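Local coordinates for protein predicted component of a thermophile-specific DNA repair system, contains a RAMP domain (Methanopyrus kandleri, PDB 4N0L) that probably binds crRNA as the Csm3 backbone subunit of a type III-A CRISPR interference complex, and carries a bound zinc ion, at residues I72-E84 / R135-Y148. Sequence-based numbering, arbitrary orientation.
Sequences IEPDVFFGAHHNE and RLEDERRGLGYDPY
Two tyrosines of 135-148 reach the same short helix, 74-78, with their hydroxyls, one taking a backbone carbonyl and the other a carboxylate. Y148 OH donates to V76 O at 2.6 Å, the oxygen lying at the edge of the ring, while the donor sits tilted 35° from the carbonyl plane. With CG anti to its own carbonyl carbon (chi1 -61°), the ring brings CE1 within 3.8 Å of V76 CG1, and P147 CG rests over one of its faces. The hydroxyl ends 3.2 Å from G79 CA. Glycine suits that place twice over: a CB there would collide with the hydroxyl, and the backbone leaves the helix with positive phi.

Nearer the surface, Y145 uses its long flat ring to carry OH to D75 OD2, donating at 2.6 Å on the anti side of the carboxylate and 28° out of its plane. Branched and apolar, L143 lays two methyls on the backbone, CD1 near D75 O and CD2 3.3 Å from G79 O, beside the H82 ring. A80, small enough to meet the other segment closely, sets its methyl over one face of the R135 guanidinium, CB 3.5 Å from CZ, with L136 CD1 also near. R135 NH1 bonds to G127 O, which helps hold this flat group in position. H82 CE1 approaches G142 O, and a water joins H82 NE2 to G142 O and R140 O.

The contact thus docks helix 74-78 and the turn after it onto the end of helix 133-137 and its following loop. F77 and F78 point away from it, packing on helix 51-69, and F77 also stacks on the zinc ligand H86. All this lies in a zinc-bearing region of short helices and loops, apart from the five-stranded antiparallel sheet.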
ATOM      1  N   ILE A  72      -3.356 -17.281 -11.789  1.00 42.40           N
ATOM      2  CA  ILE A  72      -4.798 -17.372 -11.625  1.00 32.68           C
ATOM      3  C   ILE A  72      -5.497 -16.639 -12.759  1.00 33.48           C
ATOM      4  O   ILE A  72      -5.198 -15.476 -13.023  1.00 34.18           O
ATOM      5  CB  ILE A  72      -5.249 -16.778 -10.275  1.00 30.98           C
ATOM      6  CG1 ILE A  72      -4.511 -17.456  -9.120  1.00 29.87           C
ATOM      7  CG2 ILE A  72      -6.761 -16.893 -10.112  1.00 28.51           C
ATOM      8  CD1 ILE A  72      -4.755 -16.803  -7.780  1.00 28.01           C
ATOM      9  N   GLU A  73      -6.399 -17.327 -13.451  1.00 41.87           N
ATOM     10  CA  GLU A  73      -7.202 -16.699 -14.496  0.50 43.71           C
ATOM     11  C   GLU A  73      -8.023 -15.555 -13.911  1.00 41.10           C
ATOM     12  O   GLU A  73      -8.638 -15.707 -12.854  1.00 42.79           O
ATOM     13  CB  GLU A  73      -8.122 -17.724 -15.165  0.50 45.33           C
ATOM     14  CG  GLU A  73      -7.442 -18.604 -16.202  0.50 46.58           C
ATOM     15  CD  GLU A  73      -7.767 -18.188 -17.625  0.50 48.76           C
ATOM     16  OE1 GLU A  73      -7.791 -16.971 -17.902  0.50 47.18           O
ATOM     17  OE2 GLU A  73      -8.009 -19.081 -18.464  0.50 50.99           O
ATOM     18  N   PRO A  74      -8.034 -14.400 -14.596  1.00 34.09           N
ATOM     19  CA  PRO A  74      -8.712 -13.190 -14.110  1.00 36.04           C
ATOM     20  C   PRO A  74     -10.206 -13.362 -13.813  1.00 34.89           C
ATOM     21  O   PRO A  74     -10.716 -12.684 -12.918  1.00 32.41           O
ATOM     22  CB  PRO A  74      -8.497 -12.184 -15.252  1.00 32.82           C
ATOM     23  CG  PRO A  74      -8.028 -12.987 -16.427  1.00 33.74           C
ATOM     24  CD  PRO A  74      -7.317 -14.165 -15.859  1.00 31.12           C
ATOM     25  N   ASP A  75     -10.890 -14.249 -14.531  1.00 35.77           N
ATOM     26  CA  ASP A  75     -12.291 -14.544 -14.232  1.00 34.26           C
ATOM     27  C   ASP A  75     -12.457 -15.040 -12.796  1.00 29.08           C
ATOM     28  O   ASP A  75     -13.360 -14.612 -12.083  1.00 31.49           O
ATOM     29  CB  ASP A  75     -12.850 -15.577 -15.211  1.00 40.96           C
ATOM     30  CG  ASP A  75     -13.201 -14.975 -16.560  1.00 46.84           C
ATOM     31  OD1 ASP A  75     -13.091 -13.740 -16.715  1.00 48.94           O
ATOM     32  OD2 ASP A  75     -13.600 -15.740 -17.464  1.00 48.54           O
ATOM     33  N   VAL A  76     -11.575 -15.940 -12.376  1.00 22.72           N
ATOM     34  CA  VAL A  76     -11.600 -16.465 -11.016  1.00 27.56           C
ATOM     35  C   VAL A  76     -11.178 -15.408  -9.996  1.00 32.64           C
ATOM     36  O   VAL A  76     -11.802 -15.260  -8.943  1.00 30.10           O
ATOM     37  CB  VAL A  76     -10.681 -17.703 -10.876  1.00 26.14           C
ATOM     38  CG1 VAL A  76     -10.565 -18.132  -9.418  1.00 25.66           C
ATOM     39  CG2 VAL A  76     -11.196 -18.847 -11.735  1.00 28.43           C
ATOM     40  N   PHE A  77     -10.121 -14.668 -10.316  1.00 31.46           N
ATOM     41  CA  PHE A  77      -9.550 -13.712  -9.372  1.00 32.24           C
ATOM     42  C   PHE A  77     -10.440 -12.487  -9.149  1.00 27.43           C
ATOM     43  O   PHE A  77     -10.584 -12.020  -8.021  1.00 23.09           O
ATOM     44  CB  PHE A  77      -8.164 -13.270  -9.848  1.00 31.69           C
ATOM     45  CG  PHE A  77      -7.426 -12.419  -8.854  1.00 29.44           C
ATOM     46  CD1 PHE A  77      -6.906 -12.977  -7.697  1.00 28.65           C
ATOM     47  CD2 PHE A  77      -7.249 -11.063  -9.077  1.00 28.49           C
ATOM     48  CE1 PHE A  77      -6.225 -12.199  -6.778  1.00 33.30           C
ATOM     49  CE2 PHE A  77      -6.567 -10.279  -8.165  1.00 28.61           C
ATOM     50  CZ  PHE A  77      -6.055 -10.846  -7.013  1.00 31.33           C
ATOM     51  N   PHE A  78     -11.030 -11.965 -10.220  1.00 26.54           N
ATOM     52  CA  PHE A  78     -11.825 -10.743 -10.120  1.00 25.43           C
ATOM     53  C   PHE A  78     -13.328 -11.011 -10.085  1.00 28.31           C
ATOM     54  O   PHE A  78     -14.108 -10.138  -9.693  1.00 23.41           O
ATOM     55  CB  PHE A  78     -11.501  -9.799 -11.278  1.00 26.35           C
ATOM     56  CG  PHE A  78     -10.120  -9.204 -11.210  1.00 27.89           C
ATOM     57  CD1 PHE A  78      -9.761  -8.373 -10.159  1.00 28.83           C
ATOM     58  CD2 PHE A  78      -9.183  -9.474 -12.196  1.00 24.79           C
ATOM     59  CE1 PHE A  78      -8.489  -7.825 -10.091  1.00 31.89           C
ATOM     60  CE2 PHE A  78      -7.913  -8.924 -12.135  1.00 29.18           C
ATOM     61  CZ  PHE A  78      -7.566  -8.098 -11.081  1.00 27.01           C
ATOM     62  N   GLY A  79     -13.727 -12.216 -10.482  1.00 29.08           N
ATOM     63  CA  GLY A  79     -15.129 -12.597 -10.501  1.00 23.19           C
ATOM     64  C   GLY A  79     -16.020 -11.621 -11.244  1.00 29.44           C
ATOM     65  O   GLY A  79     -15.783 -11.310 -12.412  1.00 32.91           O
ATOM     66  N   ALA A  80     -17.034 -11.116 -10.550  1.00 31.36           N
ATOM     67  CA  ALA A  80     -18.005 -10.210 -11.150  1.00 32.30           C
ATOM     68  C   ALA A  80     -17.414  -8.829 -11.438  1.00 32.17           C
ATOM     69  O   ALA A  80     -18.036  -8.014 -12.115  1.00 33.89           O
ATOM     70  CB  ALA A  80     -19.226 -10.085 -10.248  1.00 31.73           C
ATOM     71  N   HIS A  81     -16.226  -8.563 -10.907  1.00 32.73           N
ATOM     72  CA  HIS A  81     -15.547  -7.293 -11.156  1.00 36.94           C
ATOM     73  C   HIS A  81     -14.690  -7.343 -12.425  1.00 38.92           C
ATOM     74  O   HIS A  81     -14.057  -6.349 -12.791  1.00 44.39           O
ATOM     75  CB  HIS A  81     -14.690  -6.899  -9.950  1.00 34.20           C
ATOM     76  CG  HIS A  81     -15.484  -6.384  -8.787  1.00 35.25           C
ATOM     77  ND1 HIS A  81     -14.931  -6.176  -7.543  1.00 35.38           N
ATOM     78  CD2 HIS A  81     -16.788  -6.034  -8.683  1.00 32.41           C
ATOM     79  CE1 HIS A  81     -15.860  -5.720  -6.719  1.00 33.38           C
ATOM     80  NE2 HIS A  81     -16.998  -5.627  -7.391  1.00 31.96           N
ATOM     81  N   HIS A  82     -14.651  -8.516 -13.059  1.00 39.10           N
ATOM     82  CA  HIS A  82     -14.059  -8.707 -14.390  1.00 46.01           C
ATOM     83  C   HIS A  82     -12.529  -8.597 -14.442  1.00 47.56           C
ATOM     84  O   HIS A  82     -11.842  -9.603 -14.647  1.00 47.76           O
ATOM     85  CB  HIS A  82     -14.674  -7.720 -15.393  1.00 48.51           C
ATOM     86  CG  HIS A  82     -16.140  -7.934 -15.632  1.00 52.00           C
ATOM     87  ND1 HIS A  82     -16.619  -8.836 -16.560  1.00 53.63           N
ATOM     88  CD2 HIS A  82     -17.225  -7.373 -15.059  1.00 52.68           C
ATOM     89  CE1 HIS A  82     -17.937  -8.813 -16.552  1.00 55.52           C
ATOM     90  NE2 HIS A  82     -18.336  -7.933 -15.645  1.00 52.85           N
ATOM     91  N   ASN A  83     -11.993  -7.393 -14.258  1.00 44.69           N
ATOM     92  CA  ASN A  83     -10.572  -7.170 -14.525  1.00 43.01           C
ATOM     93  C   ASN A  83      -9.852  -6.253 -13.535  1.00 43.00           C
ATOM     94  O   ASN A  83      -8.683  -5.917 -13.738  1.00 44.56           O
ATOM     95  CB  ASN A  83     -10.402  -6.606 -15.938  1.00 43.85           C
ATOM     96  CG  ASN A  83     -11.180  -5.319 -16.148  1.00 49.73           C
ATOM     97  OD1 ASN A  83     -12.129  -5.029 -15.418  1.00 52.28           O
ATOM     98  ND2 ASN A  83     -10.784  -4.545 -17.149  1.00 56.76           N
ATOM     99  N   GLU A  84     -10.537  -5.856 -12.468  1.00 43.55           N
ATOM    100  CA  GLU A  84      -9.930  -4.988 -11.461  1.00 41.68           C
ATOM    101  C   GLU A  84     -10.695  -5.038 -10.145  1.00 41.68           C
ATOM    102  O   GLU A  84     -11.785  -5.608 -10.071  1.00 40.49           O
ATOM    103  CB  GLU A  84      -9.863  -3.543 -11.957  1.00 39.81           C
ATOM    104  CG  GLU A  84     -11.225  -2.893 -12.129  1.00 45.98           C
ATOM    105  CD  GLU A  84     -11.124  -1.427 -12.499  1.00 56.75           C
ATOM    106  OE1 GLU A  84     -10.021  -0.983 -12.886  1.00 61.50           O
ATOM    107  OE2 GLU A  84     -12.148  -0.719 -12.402  1.00 58.44           O
ATOM    108  N   ARG A 135     -25.543 -13.909  -9.494  1.00 29.92           N
ATOM    109  CA  ARG A 135     -24.881 -12.731 -10.039  1.00 29.62           C
ATOM    110  C   ARG A 135     -23.851 -13.120 -11.095  1.00 29.33           C
ATOM    111  O   ARG A 135     -23.830 -12.558 -12.190  1.00 25.43           O
ATOM    112  CB  ARG A 135     -24.212 -11.936  -8.913  1.00 28.94           C
ATOM    113  CG  ARG A 135     -23.514 -10.656  -9.346  1.00 29.48           C
ATOM    114  CD  ARG A 135     -22.914  -9.951  -8.138  1.00 30.12           C
ATOM    115  NE  ARG A 135     -22.034  -8.845  -8.507  1.00 36.95           N
ATOM    116  CZ  ARG A 135     -20.999  -8.441  -7.775  1.00 40.32           C
ATOM    117  NH1 ARG A 135     -20.707  -9.059  -6.638  1.00 33.45           N
ATOM    118  NH2 ARG A 135     -20.250  -7.427  -8.184  1.00 45.64           N
ATOM    119  N   LEU A 136     -23.019 -14.103 -10.758  1.00 28.51           N
ATOM    120  CA  LEU A 136     -21.962 -14.589 -11.642  1.00 28.64           C
ATOM    121  C   LEU A 136     -22.468 -15.040 -13.005  1.00 30.46           C
ATOM    122  O   LEU A 136     -21.898 -14.694 -14.040  1.00 32.03           O
ATOM    123  CB  LEU A 136     -21.225 -15.755 -10.976  1.00 31.41           C
ATOM    124  CG  LEU A 136     -19.998 -15.474 -10.103  1.00 38.47           C
ATOM    125  CD1 LEU A 136     -19.982 -14.049  -9.565  1.00 40.38           C
ATOM    126  CD2 LEU A 136     -19.927 -16.493  -8.975  1.00 37.51           C
ATOM    127  N   GLU A 137     -23.534 -15.831 -12.993  1.00 29.85           N
ATOM    128  CA  GLU A 137     -24.036 -16.464 -14.205  1.00 30.68           C
ATOM    129  C   GLU A 137     -24.856 -15.508 -15.071  1.00 27.11           C
ATOM    130  O   GLU A 137     -25.039 -15.750 -16.263  1.00 26.86           O
ATOM    131  CB  GLU A 137     -24.844 -17.706 -13.836  1.00 33.73           C
ATOM    132  CG  GLU A 137     -23.947 -18.850 -13.373  1.00 39.66           C
ATOM    133  CD  GLU A 137     -24.713 -20.091 -12.971  1.00 45.09           C
ATOM    134  OE1 GLU A 137     -25.920 -19.975 -12.676  1.00 48.19           O
ATOM    135  OE2 GLU A 137     -24.104 -21.181 -12.945  1.00 46.51           O
ATOM    136  N   ASP A 138     -25.356 -14.430 -14.471  1.00 25.05           N
ATOM    137  CA  ASP A 138     -26.038 -13.387 -15.235  1.00 26.07           C
ATOM    138  C   ASP A 138     -25.054 -12.697 -16.177  1.00 26.68           C
ATOM    139  O   ASP A 138     -23.953 -12.326 -15.773  1.00 26.10           O
ATOM    140  CB  ASP A 138     -26.695 -12.359 -14.311  1.00 23.51           C
ATOM    141  CG  ASP A 138     -27.574 -11.373 -15.068  1.00 33.01           C
ATOM    142  OD1 ASP A 138     -28.742 -11.711 -15.357  1.00 31.80           O
ATOM    143  OD2 ASP A 138     -27.095 -10.260 -15.379  1.00 34.92           O
ATOM    144  N   GLU A 139     -25.445 -12.559 -17.438  1.00 28.03           N
ATOM    145  CA  GLU A 139     -24.576 -11.963 -18.447  1.00 32.83           C
ATOM    146  C   GLU A 139     -24.324 -10.475 -18.197  1.00 38.17           C
ATOM    147  O   GLU A 139     -23.199 -10.000 -18.343  1.00 37.81           O
ATOM    148  CB  GLU A 139     -25.175 -12.152 -19.844  1.00 34.84           C
ATOM    149  CG  GLU A 139     -25.132 -13.582 -20.367  1.00 45.14           C
ATOM    150  CD  GLU A 139     -25.953 -13.760 -21.635  1.00 57.47           C
ATOM    151  OE1 GLU A 139     -26.866 -12.941 -21.873  1.00 63.44           O
ATOM    152  OE2 GLU A 139     -25.693 -14.720 -22.390  1.00 60.92           O
ATOM    153  N   ARG A 140     -25.371  -9.744 -17.823  1.00 38.64           N
ATOM    154  CA  ARG A 140     -25.254  -8.301 -17.631  1.00 33.87           C
ATOM    155  C   ARG A 140     -24.568  -7.956 -16.307  1.00 34.12           C
ATOM    156  O   ARG A 140     -23.762  -7.028 -16.243  1.00 35.74           O
ATOM    157  CB  ARG A 140     -26.638  -7.639 -17.709  1.00 34.68           C
ATOM    158  CG  ARG A 140     -26.627  -6.115 -17.608  1.00 33.59           C
ATOM    159  CD  ARG A 140     -28.046  -5.551 -17.653  1.00 33.42           C
ATOM    160  NE  ARG A 140     -28.818  -5.899 -16.465  1.00 33.71           N
ATOM    161  CZ  ARG A 140     -28.673  -5.299 -15.288  1.00 36.50           C
ATOM    162  NH1 ARG A 140     -27.814  -4.296 -15.157  1.00 34.35           N
ATOM    163  NH2 ARG A 140     -29.407  -5.675 -14.248  1.00 35.32           N
ATOM    164  N   ARG A 141     -24.883  -8.710 -15.255  1.00 30.56           N
ATOM    165  CA  ARG A 141     -24.381  -8.405 -13.917  1.00 32.19           C
ATOM    166  C   ARG A 141     -23.101  -9.159 -13.545  1.00 33.96           C
ATOM    167  O   ARG A 141     -22.453  -8.826 -12.549  1.00 35.93           O
ATOM    168  CB  ARG A 141     -25.462  -8.694 -12.867  1.00 36.02           C
ATOM    169  CG  ARG A 141     -26.593  -7.674 -12.848  1.00 43.87           C
ATOM    170  CD  ARG A 141     -27.660  -8.011 -11.811  1.00 48.44           C
ATOM    171  NE  ARG A 141     -28.528  -9.109 -12.231  1.00 55.65           N
ATOM    172  CZ  ARG A 141     -28.605 -10.284 -11.612  1.00 56.63           C
ATOM    173  NH1 ARG A 141     -27.867 -10.519 -10.533  1.00 55.17           N
ATOM    174  NH2 ARG A 141     -29.424 -11.224 -12.066  1.00 51.37           N
ATOM    175  N   GLY A 142     -22.731 -10.163 -14.335  1.00 33.57           N
ATOM    176  CA  GLY A 142     -21.581 -10.985 -13.999  1.00 32.07           C
ATOM    177  C   GLY A 142     -20.789 -11.461 -15.203  1.00 34.08           C
ATOM    178  O   GLY A 142     -20.592 -10.714 -16.162  1.00 34.53           O
ATOM    179  N   LEU A 143     -20.342 -12.714 -15.157  1.00 34.29           N
ATOM    180  CA  LEU A 143     -19.492 -13.270 -16.207  1.00 32.63           C
ATOM    181  C   LEU A 143     -20.277 -14.070 -17.239  1.00 33.29           C
ATOM    182  O   LEU A 143     -19.774 -14.366 -18.319  1.00 37.15           O
ATOM    183  CB  LEU A 143     -18.401 -14.150 -15.593  1.00 32.09           C
ATOM    184  CG  LEU A 143     -17.400 -13.420 -14.695  1.00 31.03           C
ATOM    185  CD1 LEU A 143     -16.363 -14.382 -14.138  1.00 29.17           C
ATOM    186  CD2 LEU A 143     -16.732 -12.291 -15.458  1.00 25.90           C
ATOM    187  N   GLY A 144     -21.510 -14.426 -16.899  1.00 31.93           N
ATOM    188  CA  GLY A 144     -22.326 -15.253 -17.767  1.00 26.38           C
ATOM    189  C   GLY A 144     -22.144 -16.727 -17.462  1.00 29.55           C
ATOM    190  O   GLY A 144     -22.658 -17.587 -18.176  1.00 32.41           O
ATOM    191  N   TYR A 145     -21.417 -17.010 -16.386  1.00 26.44           N
ATOM    192  CA  TYR A 145     -21.174 -18.378 -15.944  1.00 24.35           C
ATOM    193  C   TYR A 145     -20.549 -18.344 -14.556  1.00 29.40           C
ATOM    194  O   TYR A 145     -20.151 -17.282 -14.074  1.00 31.51           O
ATOM    195  CB  TYR A 145     -20.257 -19.124 -16.918  1.00 26.52           C
ATOM    196  CG  TYR A 145     -18.795 -18.754 -16.792  1.00 30.56           C
ATOM    197  CD1 TYR A 145     -18.286 -17.623 -17.416  1.00 28.82           C
ATOM    198  CD2 TYR A 145     -17.923 -19.545 -16.056  1.00 30.49           C
ATOM    199  CE1 TYR A 145     -16.953 -17.286 -17.302  1.00 29.04           C
ATOM    200  CE2 TYR A 145     -16.588 -19.216 -15.938  1.00 30.01           C
ATOM    201  CZ  TYR A 145     -16.110 -18.086 -16.561  1.00 31.88           C
ATOM    202  OH  TYR A 145     -14.781 -17.759 -16.445  1.00 42.33           O
ATOM    203  N   ASP A 146     -20.457 -19.505 -13.919  1.00 32.42           N
ATOM    204  CA  ASP A 146     -19.896 -19.596 -12.577  1.00 34.91           C
ATOM    205  C   ASP A 146     -18.502 -20.211 -12.618  1.00 36.20           C
ATOM    206  O   ASP A 146     -18.352 -21.400 -12.895  1.00 40.53           O
ATOM    207  CB  ASP A 146     -20.817 -20.413 -11.666  1.00 39.42           C
ATOM    208  CG  ASP A 146     -20.262 -20.568 -10.263  1.00 42.76           C
ATOM    209  OD1 ASP A 146     -20.544 -21.603  -9.622  1.00 39.54           O
ATOM    210  OD2 ASP A 146     -19.556 -19.649  -9.797  1.00 47.28           O
ATOM    211  N   PRO A 147     -17.474 -19.392 -12.352  1.00 32.96           N
ATOM    212  CA  PRO A 147     -16.080 -19.838 -12.413  1.00 30.36           C
ATOM    213  C   PRO A 147     -15.611 -20.496 -11.120  1.00 30.98           C
ATOM    214  O   PRO A 147     -14.481 -20.978 -11.058  1.00 33.58           O
ATOM    215  CB  PRO A 147     -15.321 -18.538 -12.664  1.00 36.43           C
ATOM    216  CG  PRO A 147     -16.125 -17.518 -11.926  1.00 36.03           C
ATOM    217  CD  PRO A 147     -17.572 -17.948 -12.067  1.00 32.27           C
ATOM    218  N   TYR A 148     -16.465 -20.509 -10.102  1.00 34.58           N
ATOM    219  CA  TYR A 148     -16.070 -20.994  -8.782  1.00 37.01           C
ATOM    220  C   TYR A 148     -16.599 -22.392  -8.469  1.00 37.44           C
ATOM    221  O   TYR A 148     -16.591 -22.819  -7.313  1.00 35.84           O
ATOM    222  CB  TYR A 148     -16.534 -20.010  -7.709  1.00 34.94           C
ATOM    223  CG  TYR A 148     -15.933 -18.636  -7.874  1.00 32.85           C
ATOM    224  CD1 TYR A 148     -14.561 -18.474  -8.024  1.00 31.78           C
ATOM    225  CD2 TYR A 148     -16.734 -17.502  -7.891  1.00 29.31           C
ATOM    226  CE1 TYR A 148     -14.004 -17.222  -8.180  1.00 29.77           C
ATOM    227  CE2 TYR A 148     -16.184 -16.241  -8.048  1.00 33.23           C
ATOM    228  CZ  TYR A 148     -14.817 -16.108  -8.192  1.00 32.18           C
ATOM    229  OH  TYR A 148     -14.261 -14.861  -8.348  1.00 33.88           O
TER
HETATM  230  O   HOH W   1     -19.336  -5.049  -6.430  1.00 43.51           O
HETATM  231  O   HOH W   2     -21.112  -7.579 -16.179  1.00 44.95           O